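Local coordinates for mbSHANK1 protein (Monosiga brevicollis, PDB 6X23) that carries a PDZ domain that binds the GIRK3 peptide and may, like its family, act as a synaptic receptor adaptor, at residues Glu10-Gly20 with Gln53-Arg64. Residues are numbered along the deposited sequence; the frame is centred on the assembly and turned at random.
Sequences EGKMDLIIMRG and QAARAGLQAGDR
With CG1 set beside the backbone N (chi1 -39°), Ile17 holds CG2 anti to that N and against Gln53 O, 3.5 Å away; Gln53 CG, beside its own backbone N (chi1 -73°), lies with CB against Met18 O (CB 3.1 Å), and the bend at chi2 carries the amide to a water. Ile17 CG1 lies 3.9 Å from Ala57 CB, so the isoleucine spans one helical turn. On the neighbouring peptide, Ala57 CB comes within 3.3 Å of Ile16 O. Further along, Leu15 crosses Leu59 at about a right angle, its CD2 only 3.4 Å from Leu59 CD1, a tight apolar contact; Phe26, Val45 and Val48 also pack on Leu59. The water links Met18 N (3.2 Å) to both O and OE1 of Gln53, helping to orient the amide. Glu10 OE2 meets Arg64 NH2 at the guanidinium edge, a salt bridge modelled doubtfully short; Arg64 NH1 donates a hydrogen bond to Gln41 O. Strand 10-18, paired with strand 91-99 at the sheet edge, thus receives the short PDZ helix and, after the Schellman motif at Gly58, Leu59. Side-chain packing, rather than backbone pairing, therefore holds helix to strand, the water and probable ion pair adding polar links at the two ends.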
ATOM      1  N   GLU A  10      -4.110  13.622  -8.962  1.00 40.97           N
ATOM      2  CA  GLU A  10      -3.246  12.493  -8.672  1.00 34.67           C
ATOM      3  C   GLU A  10      -2.943  11.721  -9.939  1.00 30.28           C
ATOM      4  O   GLU A  10      -3.673  11.778 -10.925  1.00 41.59           O
ATOM      5  CB  GLU A  10      -3.836  11.552  -7.616  1.00 34.42           C
ATOM      6  CG  GLU A  10      -5.258  11.072  -7.859  1.00 48.42           C
ATOM      7  CD  GLU A  10      -5.941  10.649  -6.552  1.00 49.92           C
ATOM      8  OE1 GLU A  10      -5.571  11.170  -5.479  1.00 49.53           O
ATOM      9  OE2 GLU A  10      -6.859   9.804  -6.605  1.00 58.13           O
ATOM     10  N   GLY A  11      -1.831  11.012  -9.903  1.00 30.03           N
ATOM     11  CA  GLY A  11      -1.463  10.107 -10.966  1.00 26.04           C
ATOM     12  C   GLY A  11      -1.371   8.707 -10.412  1.00 23.53           C
ATOM     13  O   GLY A  11      -1.065   8.504  -9.239  1.00 27.29           O
ATOM     14  N   LYS A  12      -1.639   7.738 -11.265  1.00 23.46           N
ATOM     15  CA  LYS A  12      -1.521   6.342 -10.894  1.00 21.76           C
ATOM     16  C   LYS A  12      -0.155   5.794 -11.292  1.00 19.04           C
ATOM     17  O   LYS A  12       0.453   6.228 -12.270  1.00 17.47           O
ATOM     18  CB  LYS A  12      -2.637   5.533 -11.553  1.00 17.97           C
ATOM     19  CG  LYS A  12      -4.039   6.059 -11.233  1.00 20.51           C
ATOM     20  CD  LYS A  12      -5.080   5.075 -11.686  1.00 22.42           C
ATOM     21  CE  LYS A  12      -6.323   5.770 -12.185  1.00 23.42           C
ATOM     22  NZ  LYS A  12      -7.081   4.877 -13.138  1.00 29.55           N
ATOM     23  N   MET A  13       0.339   4.837 -10.513  1.00 16.13           N
ATOM     24  CA  MET A  13       1.601   4.203 -10.861  1.00 20.54           C
ATOM     25  C   MET A  13       1.526   2.757 -10.413  1.00 18.14           C
ATOM     26  O   MET A  13       0.834   2.448  -9.439  1.00 20.93           O
ATOM     27  CB  MET A  13       2.800   4.917 -10.203  1.00 19.19           C
ATOM     28  CG  MET A  13       3.215   6.237 -10.844  1.00 18.85           C
ATOM     29  SD  MET A  13       3.736   5.999 -12.552  1.00 33.67           S
ATOM     30  CE  MET A  13       5.535   5.852 -12.457  1.00 28.22           C
ATOM     31  N   ASP A  14       2.224   1.865 -11.132  1.00 14.84           N
ATOM     32  CA  ASP A  14       2.313   0.459 -10.747  1.00 14.99           C
ATOM     33  C   ASP A  14       3.618   0.253  -9.996  1.00 14.25           C
ATOM     34  O   ASP A  14       4.607   0.883 -10.303  1.00 14.55           O
ATOM     35  CB  ASP A  14       2.271  -0.440 -11.966  1.00 14.25           C
ATOM     36  CG  ASP A  14       0.969  -0.302 -12.732  1.00 19.73           C
ATOM     37  OD1 ASP A  14       0.004  -0.972 -12.340  1.00 21.68           O
ATOM     38  OD2 ASP A  14       0.888   0.480 -13.709  1.00 23.78           O
ATOM     39  N   LEU A  15       3.613  -0.603  -8.983  1.00 20.07           N
ATOM     40  CA  LEU A  15       4.800  -0.872  -8.182  1.00 14.67           C
ATOM     41  C   LEU A  15       4.885  -2.371  -7.932  1.00 18.92           C
ATOM     42  O   LEU A  15       3.851  -3.031  -7.790  1.00 20.12           O
ATOM     43  CB  LEU A  15       4.737  -0.161  -6.829  1.00 14.78           C
ATOM     44  CG  LEU A  15       5.114   1.277  -6.573  1.00 25.26           C
ATOM     45  CD1 LEU A  15       4.248   2.157  -7.380  1.00 20.60           C
ATOM     46  CD2 LEU A  15       4.872   1.525  -5.090  1.00 18.89           C
ATOM     47  N   ILE A  16       6.114  -2.897  -7.858  1.00 23.23           N
ATOM     48  CA  ILE A  16       6.394  -4.280  -7.497  1.00 21.32           C
ATOM     49  C   ILE A  16       7.422  -4.271  -6.386  1.00 22.88           C
ATOM     50  O   ILE A  16       8.454  -3.597  -6.491  1.00 19.70           O
ATOM     51  CB  ILE A  16       6.895  -5.126  -8.682  1.00 27.29           C
ATOM     52  CG1 ILE A  16       5.857  -5.126  -9.808  1.00 30.70           C
ATOM     53  CG2 ILE A  16       7.068  -6.564  -8.250  1.00 22.59           C
ATOM     54  CD1 ILE A  16       6.274  -5.894 -11.036  1.00 38.41           C
ATOM     55  N   ILE A  17       7.129  -4.994  -5.310  1.00 23.25           N
ATOM     56  CA  ILE A  17       7.897  -4.954  -4.073  1.00 23.69           C
ATOM     57  C   ILE A  17       8.199  -6.380  -3.645  1.00 28.70           C
ATOM     58  O   ILE A  17       7.275  -7.200  -3.512  1.00 27.41           O
ATOM     59  CB  ILE A  17       7.146  -4.207  -2.956  1.00 20.14           C
ATOM     60  CG1 ILE A  17       6.403  -2.994  -3.516  1.00 22.73           C
ATOM     61  CG2 ILE A  17       8.112  -3.751  -1.900  1.00 21.66           C
ATOM     62  CD1 ILE A  17       5.677  -2.173  -2.451  1.00 20.55           C
ATOM     63  N   MET A  18       9.480  -6.687  -3.442  1.00 29.59           N
ATOM     64  CA  MET A  18       9.941  -7.960  -2.903  1.00 30.32           C
ATOM     65  C   MET A  18       9.804  -7.890  -1.387  1.00 32.80           C
ATOM     66  O   MET A  18      10.067  -6.841  -0.790  1.00 26.52           O
ATOM     67  CB  MET A  18      11.404  -8.213  -3.269  1.00 36.03           C
ATOM     68  CG  MET A  18      11.758  -8.160  -4.766  1.00 44.20           C
ATOM     69  SD  MET A  18      11.080  -9.465  -5.802  1.00 79.02           S
ATOM     70  CE  MET A  18      11.590  -8.979  -7.458  1.00 57.80           C
ATOM     71  N   ARG A  19       9.409  -8.990  -0.758  1.00 26.49           N
ATOM     72  CA  ARG A  19       9.273  -8.980   0.694  1.00 30.03           C
ATOM     73  C   ARG A  19      10.650  -8.998   1.336  1.00 30.36           C
ATOM     74  O   ARG A  19      11.531  -9.739   0.900  1.00 35.81           O
ATOM     75  CB  ARG A  19       8.451 -10.178   1.188  1.00 30.20           C
ATOM     76  CG  ARG A  19       8.183 -10.119   2.690  1.00 31.03           C
ATOM     77  CD  ARG A  19       7.304 -11.253   3.171  1.00 26.90           C
ATOM     78  NE  ARG A  19       6.099 -11.355   2.371  1.00 30.39           N
ATOM     79  CZ  ARG A  19       4.886 -11.005   2.793  1.00 32.37           C
ATOM     80  NH1 ARG A  19       4.729 -10.531   4.026  1.00 32.63           N
ATOM     81  NH2 ARG A  19       3.828 -11.140   1.985  1.00 20.69           N
ATOM     82  N   GLY A  20      10.841  -8.175   2.361  1.00 34.18           N
ATOM     83  CA  GLY A  20      12.055  -8.200   3.150  1.00 36.23           C
ATOM     84  C   GLY A  20      11.954  -9.233   4.253  1.00 42.15           C
ATOM     85  O   GLY A  20      11.102 -10.121   4.233  1.00 40.64           O
ATOM     86  N   GLN A  53      12.000  -2.517   1.880  1.00 25.52           N
ATOM     87  CA  GLN A  53      11.792  -2.891   0.485  1.00 29.10           C
ATOM     88  C   GLN A  53      10.776  -2.004  -0.238  1.00 27.82           C
ATOM     89  O   GLN A  53      10.915  -1.786  -1.451  1.00 28.95           O
ATOM     90  CB  GLN A  53      11.356  -4.349   0.422  1.00 33.27           C
ATOM     91  CG  GLN A  53      12.474  -5.329   0.712  1.00 32.15           C
ATOM     92  CD  GLN A  53      13.542  -5.296  -0.361  1.00 42.34           C
ATOM     93  OE1 GLN A  53      13.299  -4.849  -1.490  1.00 42.30           O
ATOM     94  NE2 GLN A  53      14.734  -5.762  -0.016  1.00 48.61           N
ATOM     95  N   ALA A  54       9.746  -1.505   0.460  1.00 25.09           N
ATOM     96  CA  ALA A  54       8.780  -0.622  -0.198  1.00 23.46           C
ATOM     97  C   ALA A  54       9.443   0.672  -0.630  1.00 26.41           C
ATOM     98  O   ALA A  54       9.298   1.097  -1.784  1.00 27.44           O
ATOM     99  CB  ALA A  54       7.587  -0.325   0.712  1.00 19.56           C
ATOM    100  N   ALA A  55      10.180   1.317   0.284  1.00 25.07           N
ATOM    101  CA  ALA A  55      10.917   2.523  -0.078  1.00 19.11           C
ATOM    102  C   ALA A  55      11.801   2.264  -1.277  1.00 21.53           C
ATOM    103  O   ALA A  55      11.879   3.099  -2.189  1.00 20.49           O
ATOM    104  CB  ALA A  55      11.767   3.019   1.093  1.00 20.39           C
ATOM    105  N   ARG A  56      12.458   1.097  -1.303  1.00 23.99           N
ATOM    106  CA  ARG A  56      13.332   0.755  -2.422  1.00 26.28           C
ATOM    107  C   ARG A  56      12.552   0.639  -3.723  1.00 29.16           C
ATOM    108  O   ARG A  56      13.083   0.945  -4.793  1.00 41.40           O
ATOM    109  CB  ARG A  56      14.103  -0.537  -2.141  1.00 32.60           C
ATOM    110  CG  ARG A  56      15.289  -0.716  -3.087  1.00 46.95           C
ATOM    111  CD  ARG A  56      16.096  -2.005  -2.879  1.00 56.40           C
ATOM    112  NE  ARG A  56      17.440  -1.689  -2.377  1.00 78.04           N
ATOM    113  CZ  ARG A  56      18.557  -1.737  -3.103  1.00 73.25           C
ATOM    114  NH1 ARG A  56      18.500  -2.103  -4.379  1.00 70.25           N
ATOM    115  NH2 ARG A  56      19.729  -1.413  -2.555  1.00 58.60           N
ATOM    116  N   ALA A  57      11.296   0.206  -3.662  1.00 21.55           N
ATOM    117  CA  ALA A  57      10.501   0.156  -4.875  1.00 22.31           C
ATOM    118  C   ALA A  57       9.783   1.463  -5.153  1.00 24.09           C
ATOM    119  O   ALA A  57       9.124   1.591  -6.190  1.00 29.92           O
ATOM    120  CB  ALA A  57       9.501  -0.984  -4.797  1.00 26.98           C
ATOM    121  N   GLY A  58       9.886   2.440  -4.260  1.00 32.50           N
ATOM    122  CA  GLY A  58       9.352   3.758  -4.542  1.00 26.48           C
ATOM    123  C   GLY A  58       7.963   4.005  -4.031  1.00 19.67           C
ATOM    124  O   GLY A  58       7.301   4.936  -4.497  1.00 23.03           O
ATOM    125  N   LEU A  59       7.480   3.180  -3.119  1.00 16.15           N
ATOM    126  CA  LEU A  59       6.270   3.524  -2.394  1.00 23.22           C
ATOM    127  C   LEU A  59       6.552   4.770  -1.567  1.00 26.44           C
ATOM    128  O   LEU A  59       7.653   4.934  -1.043  1.00 24.93           O
ATOM    129  CB  LEU A  59       5.847   2.355  -1.495  1.00 19.60           C
ATOM    130  CG  LEU A  59       4.434   2.525  -0.964  1.00 24.18           C
ATOM    131  CD1 LEU A  59       3.450   2.399  -2.122  1.00 16.24           C
ATOM    132  CD2 LEU A  59       4.124   1.523   0.124  1.00 24.01           C
ATOM    133  N   GLN A  60       5.589   5.679  -1.478  1.00 21.01           N
ATOM    134  CA  GLN A  60       5.812   6.868  -0.671  1.00 30.05           C
ATOM    135  C   GLN A  60       4.610   7.132   0.212  1.00 35.28           C
ATOM    136  O   GLN A  60       3.479   6.770  -0.119  1.00 30.54           O
ATOM    137  CB  GLN A  60       6.079   8.118  -1.515  1.00 24.49           C
ATOM    138  CG  GLN A  60       6.918   7.879  -2.726  1.00 30.53           C
ATOM    139  CD  GLN A  60       7.493   9.163  -3.288  1.00 33.31           C
ATOM    140  OE1 GLN A  60       6.916   9.791  -4.165  1.00 39.71           O
ATOM    141  NE2 GLN A  60       8.639   9.558  -2.769  1.00 45.11           N
ATOM    142  N   ALA A  61       4.866   7.817   1.324  1.00 34.25           N
ATOM    143  CA  ALA A  61       3.788   8.183   2.229  1.00 37.23           C
ATOM    144  C   ALA A  61       2.729   8.955   1.463  1.00 36.17           C
ATOM    145  O   ALA A  61       3.040   9.768   0.590  1.00 35.18           O
ATOM    146  CB  ALA A  61       4.326   9.016   3.392  1.00 42.99           C
ATOM    147  N   GLY A  62       1.468   8.662   1.754  1.00 32.43           N
ATOM    148  CA  GLY A  62       0.388   9.287   1.054  1.00 33.17           C
ATOM    149  C   GLY A  62      -0.097   8.513  -0.152  1.00 40.45           C
ATOM    150  O   GLY A  62      -1.256   8.676  -0.550  1.00 43.64           O
ATOM    151  N   ASP A  63       0.752   7.670  -0.746  1.00 34.79           N
ATOM    152  CA  ASP A  63       0.287   6.767  -1.789  1.00 29.90           C
ATOM    153  C   ASP A  63      -0.960   6.041  -1.314  1.00 29.80           C
ATOM    154  O   ASP A  63      -0.980   5.470  -0.221  1.00 33.08           O
ATOM    155  CB  ASP A  63       1.366   5.745  -2.154  1.00 24.40           C
ATOM    156  CG  ASP A  63       2.477   6.322  -3.003  1.00 22.78           C
ATOM    157  OD1 ASP A  63       2.319   7.380  -3.659  1.00 24.38           O
ATOM    158  OD2 ASP A  63       3.537   5.683  -3.028  1.00 28.53           O
ATOM    159  N   ARG A  64      -1.998   6.069  -2.136  1.00 32.20           N
ATOM    160  CA  ARG A  64      -3.275   5.443  -1.826  1.00 33.50           C
ATOM    161  C   ARG A  64      -3.420   4.164  -2.636  1.00 32.44           C
ATOM    162  O   ARG A  64      -3.183   4.163  -3.844  1.00 29.67           O
ATOM    163  CB  ARG A  64      -4.439   6.391  -2.122  1.00 30.78           C
ATOM    164  CG  ARG A  64      -5.796   5.730  -1.995  1.00 39.63           C
ATOM    165  CD  ARG A  64      -6.897   6.767  -1.990  1.00 47.38           C
ATOM    166  NE  ARG A  64      -6.956   7.516  -3.234  1.00 42.99           N
ATOM    167  CZ  ARG A  64      -7.660   7.120  -4.281  1.00 46.12           C
ATOM    168  NH1 ARG A  64      -8.342   5.986  -4.211  1.00 39.74           N
ATOM    169  NH2 ARG A  64      -7.682   7.852  -5.386  1.00 46.70           N
TER
HETATM  170  O   HOH W   1      11.346  -4.048  -3.417  1.00 29.59           O